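Local coordinates for protein hydroalkoxylation enzyme phnH (Penicillium herquei, PDB 6JJT) that catalyses the enantioselective hydroalkoxylation that gives (2'R)-atrovenetin in the biosynthesis of phenalenones such as herqueinone, at residues D[64-76]-D[85-97]. Residues are numbered along the deposited sequence; the frame is centred on the assembly and turned at random.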
ATOM      1  N   ASN D  64     -18.520 -22.161  -3.174  1.00 29.79           N
ATOM      2  CA  ASN D  64     -17.381 -22.105  -4.079  1.00 29.50           C
ATOM      3  C   ASN D  64     -16.121 -22.607  -3.373  1.00 29.15           C
ATOM      4  O   ASN D  64     -15.284 -23.289  -3.973  1.00 29.69           O
ATOM      5  CB  ASN D  64     -17.142 -20.672  -4.572  1.00 29.68           C
ATOM      6  CG  ASN D  64     -18.308 -20.042  -5.313  1.00 32.24           C
ATOM      7  OD1 ASN D  64     -18.524 -20.289  -6.501  1.00 34.91           O
ATOM      8  ND2 ASN D  64     -19.028 -19.165  -4.645  1.00 31.76           N
ATOM      9  N   PHE D  65     -15.983 -22.205  -2.099  1.00 27.28           N
ATOM     10  CA  PHE D  65     -14.841 -22.570  -1.275  1.00 25.78           C
ATOM     11  C   PHE D  65     -15.263 -22.449   0.189  1.00 25.98           C
ATOM     12  O   PHE D  65     -16.104 -21.626   0.563  1.00 26.33           O
ATOM     13  CB  PHE D  65     -13.591 -21.763  -1.673  1.00 25.75           C
ATOM     14  CG  PHE D  65     -13.742 -20.267  -1.555  1.00 23.94           C
ATOM     15  CD1 PHE D  65     -14.239 -19.495  -2.604  1.00 24.08           C
ATOM     16  CD2 PHE D  65     -13.364 -19.615  -0.389  1.00 23.20           C
ATOM     17  CE1 PHE D  65     -14.384 -18.116  -2.472  1.00 22.71           C
ATOM     18  CE2 PHE D  65     -13.511 -18.239  -0.256  1.00 23.24           C
ATOM     19  CZ  PHE D  65     -14.021 -17.482  -1.298  1.00 20.77           C
ATOM     20  N   ASP D  66     -14.687 -23.312   1.018  1.00 26.95           N
ATOM     21  CA  ASP D  66     -14.908 -23.233   2.446  1.00 25.40           C
ATOM     22  C   ASP D  66     -13.581 -23.520   3.134  1.00 22.93           C
ATOM     23  O   ASP D  66     -12.706 -24.152   2.545  1.00 21.65           O
ATOM     24  CB  ASP D  66     -15.985 -24.222   2.874  1.00 29.86           C
ATOM     25  CG  ASP D  66     -15.435 -25.629   2.811  1.00 39.10           C
ATOM     26  OD1 ASP D  66     -14.824 -25.970   1.765  1.00 46.05           O
ATOM     27  OD2 ASP D  66     -15.561 -26.347   3.819  1.00 47.86           O
ATOM     28  N   GLY D  67     -13.484 -23.088   4.392  1.00 18.87           N
ATOM     29  CA  GLY D  67     -12.244 -23.256   5.125  1.00 20.94           C
ATOM     30  C   GLY D  67     -12.156 -22.380   6.370  1.00 18.20           C
ATOM     31  O   GLY D  67     -13.163 -22.068   7.003  1.00 18.54           O
ATOM     32  N   THR D  68     -10.906 -22.020   6.703  1.00 17.02           N
ATOM     33  CA  THR D  68     -10.738 -21.203   7.887  1.00 17.11           C
ATOM     34  C   THR D  68      -9.748 -20.080   7.580  1.00 15.22           C
ATOM     35  O   THR D  68      -8.953 -20.173   6.652  1.00 16.88           O
ATOM     36  CB  THR D  68     -10.256 -22.048   9.083  1.00 18.92           C
ATOM     37  OG1 THR D  68      -8.968 -22.533   8.728  1.00 19.06           O
ATOM     38  CG2 THR D  68     -11.158 -23.248   9.357  1.00 17.21           C
ATOM     39  N   VAL D  69      -9.786 -19.075   8.435  1.00 13.79           N
ATOM     40  CA  VAL D  69      -8.829 -17.987   8.340  1.00 13.01           C
ATOM     41  C   VAL D  69      -7.690 -18.346   9.291  1.00 12.51           C
ATOM     42  O   VAL D  69      -7.902 -18.554  10.492  1.00 14.19           O
ATOM     43  CB  VAL D  69      -9.508 -16.664   8.766  1.00 12.92           C
ATOM     44  CG1 VAL D  69      -8.488 -15.546   8.933  1.00 13.51           C
ATOM     45  CG2 VAL D  69     -10.619 -16.242   7.813  1.00 15.33           C
ATOM     46  N   ILE D  70      -6.477 -18.390   8.750  1.00 12.99           N
ATOM     47  CA  ILE D  70      -5.249 -18.688   9.469  1.00 14.68           C
ATOM     48  C   ILE D  70      -4.788 -17.515  10.325  1.00 13.62           C
ATOM     49  O   ILE D  70      -4.232 -17.679  11.416  1.00 14.62           O
ATOM     50  CB  ILE D  70      -4.147 -19.094   8.463  1.00 17.53           C
ATOM     51  CG1 ILE D  70      -4.507 -20.397   7.742  1.00 17.61           C
ATOM     52  CG2 ILE D  70      -2.762 -19.144   9.086  1.00 19.41           C
ATOM     53  CD1 ILE D  70      -4.726 -21.588   8.653  1.00 21.39           C
ATOM     54  N   GLY D  71      -4.962 -16.304   9.782  1.00 14.18           N
ATOM     55  CA  GLY D  71      -4.463 -15.135  10.481  1.00 12.74           C
ATOM     56  C   GLY D  71      -4.464 -13.954   9.530  1.00 11.36           C
ATOM     57  O   GLY D  71      -4.634 -14.124   8.332  1.00 12.80           O
ATOM     58  N   GLY D  72      -4.337 -12.770  10.087  1.00 11.47           N
ATOM     59  CA  GLY D  72      -4.123 -11.562   9.290  1.00 10.44           C
ATOM     60  C   GLY D  72      -4.228 -10.352  10.191  1.00  9.84           C
ATOM     61  O   GLY D  72      -4.285 -10.502  11.416  1.00 10.52           O
ATOM     62  N   THR D  73      -4.155  -9.170   9.619  1.00  9.09           N
ATOM     63  CA  THR D  73      -4.183  -7.918  10.358  1.00 10.13           C
ATOM     64  C   THR D  73      -5.026  -6.905   9.601  1.00  9.90           C
ATOM     65  O   THR D  73      -4.958  -6.817   8.368  1.00 10.69           O
ATOM     66  CB  THR D  73      -2.759  -7.354  10.514  1.00 11.45           C
ATOM     67  OG1 THR D  73      -1.986  -8.288  11.274  1.00 12.45           O
ATOM     68  CG2 THR D  73      -2.685  -5.972  11.140  1.00 14.07           C
ATOM     69  N   ALA D  74      -5.805  -6.105  10.335  1.00 10.10           N
ATOM     70  CA  ALA D  74      -6.596  -4.995   9.815  1.00 10.03           C
ATOM     71  C   ALA D  74      -6.102  -3.676  10.394  1.00 10.48           C
ATOM     72  O   ALA D  74      -5.814  -3.593  11.595  1.00 11.52           O
ATOM     73  CB  ALA D  74      -8.040  -5.149  10.187  1.00 12.58           C
ATOM     74  N   LEU D  75      -5.941  -2.652   9.568  1.00 10.49           N
ATOM     75  CA  LEU D  75      -5.638  -1.302  10.014  1.00 11.22           C
ATOM     76  C   LEU D  75      -6.834  -0.431   9.733  1.00 10.38           C
ATOM     77  O   LEU D  75      -7.405  -0.494   8.613  1.00 13.18           O
ATOM     78  CB  LEU D  75      -4.443  -0.762   9.209  1.00 11.95           C
ATOM     79  CG  LEU D  75      -3.082  -1.420   9.456  1.00 13.40           C
ATOM     80  CD1 LEU D  75      -2.022  -0.831   8.533  1.00 16.38           C
ATOM     81  CD2 LEU D  75      -2.634  -1.248  10.896  1.00 15.74           C
ATOM     82  N   SER D  76      -7.303   0.340  10.710  1.00  9.62           N
ATOM     83  CA  SER D  76      -8.530   1.101  10.492  1.00 11.13           C
ATOM     84  C   SER D  76      -8.293   2.540  10.922  1.00 11.95           C
ATOM     85  O   SER D  76      -7.492   2.822  11.810  1.00 11.54           O
ATOM     86  CB  SER D  76      -9.661   0.491  11.229  1.00 12.34           C
ATOM     87  OG  SER D  76      -9.393   0.511  12.625  1.00 17.76           O
ATOM     88  N   ARG D  85     -12.319   3.997   7.450  1.00 12.60           N
ATOM     89  CA  ARG D  85     -11.638   3.303   6.369  1.00 12.46           C
ATOM     90  C   ARG D  85     -10.857   2.127   6.966  1.00 12.21           C
ATOM     91  O   ARG D  85     -10.298   2.270   8.067  1.00 14.58           O
ATOM     92  CB  ARG D  85     -10.680   4.266   5.681  1.00 12.00           C
ATOM     93  CG  ARG D  85     -11.374   5.401   4.936  1.00 12.76           C
ATOM     94  CD  ARG D  85     -10.415   6.137   4.049  1.00 14.21           C
ATOM     95  NE  ARG D  85     -11.184   7.088   3.208  1.00 13.32           N
ATOM     96  CZ  ARG D  85     -11.473   8.350   3.533  1.00 12.61           C
ATOM     97  NH1 ARG D  85     -12.207   9.052   2.694  1.00 12.33           N
ATOM     98  NH2 ARG D  85     -11.126   8.861   4.702  1.00 13.82           N
ATOM     99  N   ALA D  86     -10.876   0.965   6.318  1.00 10.43           N
ATOM    100  CA  ALA D  86     -10.097  -0.148   6.850  1.00 10.85           C
ATOM    101  C   ALA D  86      -9.416  -0.836   5.703  1.00 10.64           C
ATOM    102  O   ALA D  86      -9.916  -0.859   4.573  1.00 12.44           O
ATOM    103  CB  ALA D  86     -10.938  -1.104   7.694  1.00 12.82           C
ATOM    104  N   ASP D  87      -8.232  -1.396   5.948  1.00 11.47           N
ATOM    105  CA  ASP D  87      -7.485  -2.198   4.980  1.00 13.31           C
ATOM    106  C   ASP D  87      -6.933  -3.424   5.693  1.00 13.48           C
ATOM    107  O   ASP D  87      -6.294  -3.236   6.759  1.00 14.13           O
ATOM    108  CB  ASP D  87      -6.322  -1.385   4.430  1.00 16.86           C
ATOM    109  CG  ASP D  87      -6.764  -0.221   3.539  1.00 21.43           C
ATOM    110  OD1 ASP D  87      -7.003  -0.476   2.328  1.00 24.47           O
ATOM    111  OD2 ASP D  87      -6.894   0.927   4.062  1.00 23.73           O
ATOM    112  N   ALA D  88      -7.196  -4.631   5.158  1.00 11.79           N
ATOM    113  CA  ALA D  88      -6.792  -5.851   5.867  1.00 12.03           C
ATOM    114  C   ALA D  88      -6.192  -6.828   4.876  1.00 10.89           C
ATOM    115  O   ALA D  88      -6.509  -6.799   3.696  1.00 11.07           O
ATOM    116  CB  ALA D  88      -8.007  -6.473   6.532  1.00 13.58           C
ATOM    117  N   HIS D  89      -5.317  -7.678   5.379  1.00  9.94           N
ATOM    118  CA  HIS D  89      -4.883  -8.849   4.665  1.00 11.11           C
ATOM    119  C   HIS D  89      -5.097 -10.029   5.585  1.00 11.21           C
ATOM    120  O   HIS D  89      -4.783  -9.937   6.791  1.00 11.89           O
ATOM    121  CB  HIS D  89      -3.379  -8.834   4.331  1.00 12.85           C
ATOM    122  CG  HIS D  89      -2.974  -7.749   3.422  1.00 14.16           C
ATOM    123  ND1 HIS D  89      -2.374  -6.633   3.921  1.00 18.88           N
ATOM    124  CD2 HIS D  89      -3.021  -7.618   2.076  1.00 15.90           C
ATOM    125  CE1 HIS D  89      -2.046  -5.842   2.892  1.00 20.57           C
ATOM    126  NE2 HIS D  89      -2.477  -6.416   1.779  1.00 17.88           N
ATOM    127  N   TYR D  90      -5.603 -11.116   5.013  1.00 10.68           N
ATOM    128  CA  TYR D  90      -5.680 -12.330   5.812  1.00 10.78           C
ATOM    129  C   TYR D  90      -5.581 -13.515   4.887  1.00 10.67           C
ATOM    130  O   TYR D  90      -5.736 -13.383   3.661  1.00 11.36           O
ATOM    131  CB  TYR D  90      -6.935 -12.391   6.700  1.00 11.10           C
ATOM    132  CG  TYR D  90      -8.274 -12.302   6.010  1.00 11.19           C
ATOM    133  CD1 TYR D  90      -8.947 -13.426   5.566  1.00 11.90           C
ATOM    134  CD2 TYR D  90      -8.884 -11.057   5.835  1.00 14.41           C
ATOM    135  CE1 TYR D  90     -10.201 -13.330   4.985  1.00 14.16           C
ATOM    136  CE2 TYR D  90     -10.152 -10.941   5.262  1.00 15.09           C
ATOM    137  CZ  TYR D  90     -10.807 -12.097   4.864  1.00 14.77           C
ATOM    138  OH  TYR D  90     -12.062 -12.072   4.306  1.00 17.44           O
ATOM    139  N   LEU D  91      -5.274 -14.672   5.464  1.00 10.50           N
ATOM    140  CA  LEU D  91      -5.036 -15.858   4.643  1.00 10.56           C
ATOM    141  C   LEU D  91      -6.123 -16.890   4.965  1.00 12.18           C
ATOM    142  O   LEU D  91      -6.340 -17.240   6.133  1.00 12.52           O
ATOM    143  CB  LEU D  91      -3.622 -16.329   5.021  1.00 13.40           C
ATOM    144  CG  LEU D  91      -2.921 -17.472   4.299  1.00 15.77           C
ATOM    145  CD1 LEU D  91      -3.551 -18.841   4.401  1.00 14.84           C
ATOM    146  CD2 LEU D  91      -2.237 -17.099   2.997  1.00 14.91           C
ATOM    147  N   ILE D  92      -6.785 -17.370   3.913  1.00 10.68           N
ATOM    148  CA  ILE D  92      -7.743 -18.476   4.012  1.00 11.13           C
ATOM    149  C   ILE D  92      -7.009 -19.748   3.653  1.00 11.60           C
ATOM    150  O   ILE D  92      -6.317 -19.796   2.632  1.00 12.81           O
ATOM    151  CB  ILE D  92      -8.931 -18.261   3.042  1.00 12.11           C
ATOM    152  CG1 ILE D  92      -9.760 -17.065   3.494  1.00 13.11           C
ATOM    153  CG2 ILE D  92      -9.793 -19.534   2.966  1.00 13.58           C
ATOM    154  CD1 ILE D  92     -10.891 -16.710   2.537  1.00 14.66           C
ATOM    155  N   GLN D  93      -7.103 -20.747   4.521  1.00 13.43           N
ATOM    156  CA  GLN D  93      -6.745 -22.091   4.080  1.00 14.00           C
ATOM    157  C   GLN D  93      -8.042 -22.893   3.882  1.00 14.61           C
ATOM    158  O   GLN D  93      -8.857 -23.017   4.808  1.00 16.29           O
ATOM    159  CB  GLN D  93      -5.774 -22.726   5.082  1.00 15.22           C
ATOM    160  CG  GLN D  93      -5.225 -24.062   4.593  1.00 17.33           C
ATOM    161  CD  GLN D  93      -4.002 -24.484   5.377  1.00 20.11           C
ATOM    162  OE1 GLN D  93      -2.840 -24.274   5.004  1.00 20.75           O
ATOM    163  NE2 GLN D  93      -4.238 -25.077   6.539  1.00 23.03           N
ATOM    164  N   THR D  94      -8.249 -23.409   2.664  1.00 15.62           N
ATOM    165  CA  THR D  94      -9.485 -24.111   2.379  1.00 16.25           C
ATOM    166  C   THR D  94      -9.456 -25.489   3.037  1.00 18.47           C
ATOM    167  O   THR D  94      -8.405 -25.981   3.408  1.00 16.11           O
ATOM    168  CB  THR D  94      -9.684 -24.245   0.860  1.00 18.00           C
ATOM    169  OG1 THR D  94      -8.615 -25.051   0.390  1.00 17.05           O
ATOM    170  CG2 THR D  94      -9.669 -22.922   0.114  1.00 17.14           C
ATOM    171  N   SER D  95     -10.638 -26.124   3.065  1.00 19.89           N
ATOM    172  CA  SER D  95     -10.808 -27.477   3.616  1.00 23.50           C
ATOM    173  C   SER D  95      -9.861 -28.478   2.951  1.00 24.24           C
ATOM    174  O   SER D  95      -9.340 -29.371   3.616  1.00 25.28           O
ATOM    175  CB  SER D  95     -12.243 -27.933   3.503  1.00 26.86           C
ATOM    176  OG  SER D  95     -12.717 -27.740   2.188  1.00 29.80           O
ATOM    177  N   ASP D  96      -9.552 -28.272   1.664  1.00 23.53           N
ATOM    178  CA  ASP D  96      -8.651 -29.176   0.957  1.00 25.07           C
ATOM    179  C   ASP D  96      -7.210 -28.655   0.892  1.00 26.03           C
ATOM    180  O   ASP D  96      -6.385 -29.179   0.149  1.00 27.90           O
ATOM    181  CB  ASP D  96      -9.251 -29.613  -0.388  1.00 26.08           C
ATOM    182  CG  ASP D  96      -9.728 -28.490  -1.307  1.00 28.84           C
ATOM    183  OD1 ASP D  96      -9.700 -27.295  -0.906  1.00 24.97           O
ATOM    184  OD2 ASP D  96     -10.144 -28.816  -2.433  1.00 31.75           O
ATOM    185  N   GLY D  97      -6.870 -27.617   1.663  1.00 21.71           N
ATOM    186  CA  GLY D  97      -5.462 -27.335   1.889  1.00 20.55           C
ATOM    187  C   GLY D  97      -4.866 -26.173   1.078  1.00 19.39           C
ATOM    188  O   GLY D  97      -3.653 -25.926   1.185  1.00 23.54           O
TER
HETATM  189  O   HOH W   1      -8.940 -24.689   6.905  1.00 24.56           O
HETATM  190  O   HOH W   2      -3.324  -4.736   7.043  1.00 39.76           O
HETATM  191  O   HOH W   3      -6.735   1.565   6.697  1.00 31.16           O
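Thr68 and Gln93 form an antiparallel hydrogen-bonded pair, with Thr68 N to Gln93 O at 3.0 Å and Gln93 N to Thr68 O at 2.9 Å. Thr73 with His89 and Leu75 with Asp87 repeat this ladder, and the strand axes run at 146°. Between these rungs lies a classic beta bulge: Ile70 and Gly71 face Leu91, Ile70 N bonding to Leu91 O (2.9 Å) and Leu91 N to Gly71 O (3.0 Å). The extra residue, with nearly helical psi of -38°, turns Ile70 toward the partner strand, where CG1 lies against Leu91 CD1 (3.8 Å) and Gln93 CB, the Ile70 and Leu91 side chains side by side.

On the face carrying Val69, Tyr90 and Ile92, both methyls of Val69 touch the same ring carbon, CG2 lying 4.0 Å from Tyr90 CD1. Tyr90 CB sits beside the bare CA of Gly72, its non-hydrogen-bonded partner, and CG, between the backbone N and carbonyl carbon (chi1 58°), sends the ring toward Val69. Ile92 CD1 meets Phe65 CE2 at 4.1 Å, the side chains crossing at roughly a right angle. Beyond the ladder, Ser95 binds Asp66 twice: its N to the backbone O, and OG to OD1 (2.8 Å) from the syn side, somewhat out of the carboxylate plane.

This hairpin is part of an antiparallel barrel. Strand 48-61 flanks 67-79, strand 99-107 flanks 84-94, and inside the barrel Tyr90 OH bonds to Glu104. The opposite face, bearing Ile70, Thr73 and Leu75, packs on the second subunit of the homotetramer, where Thr73 OG1 bonds to that chain's Thr73 OG1.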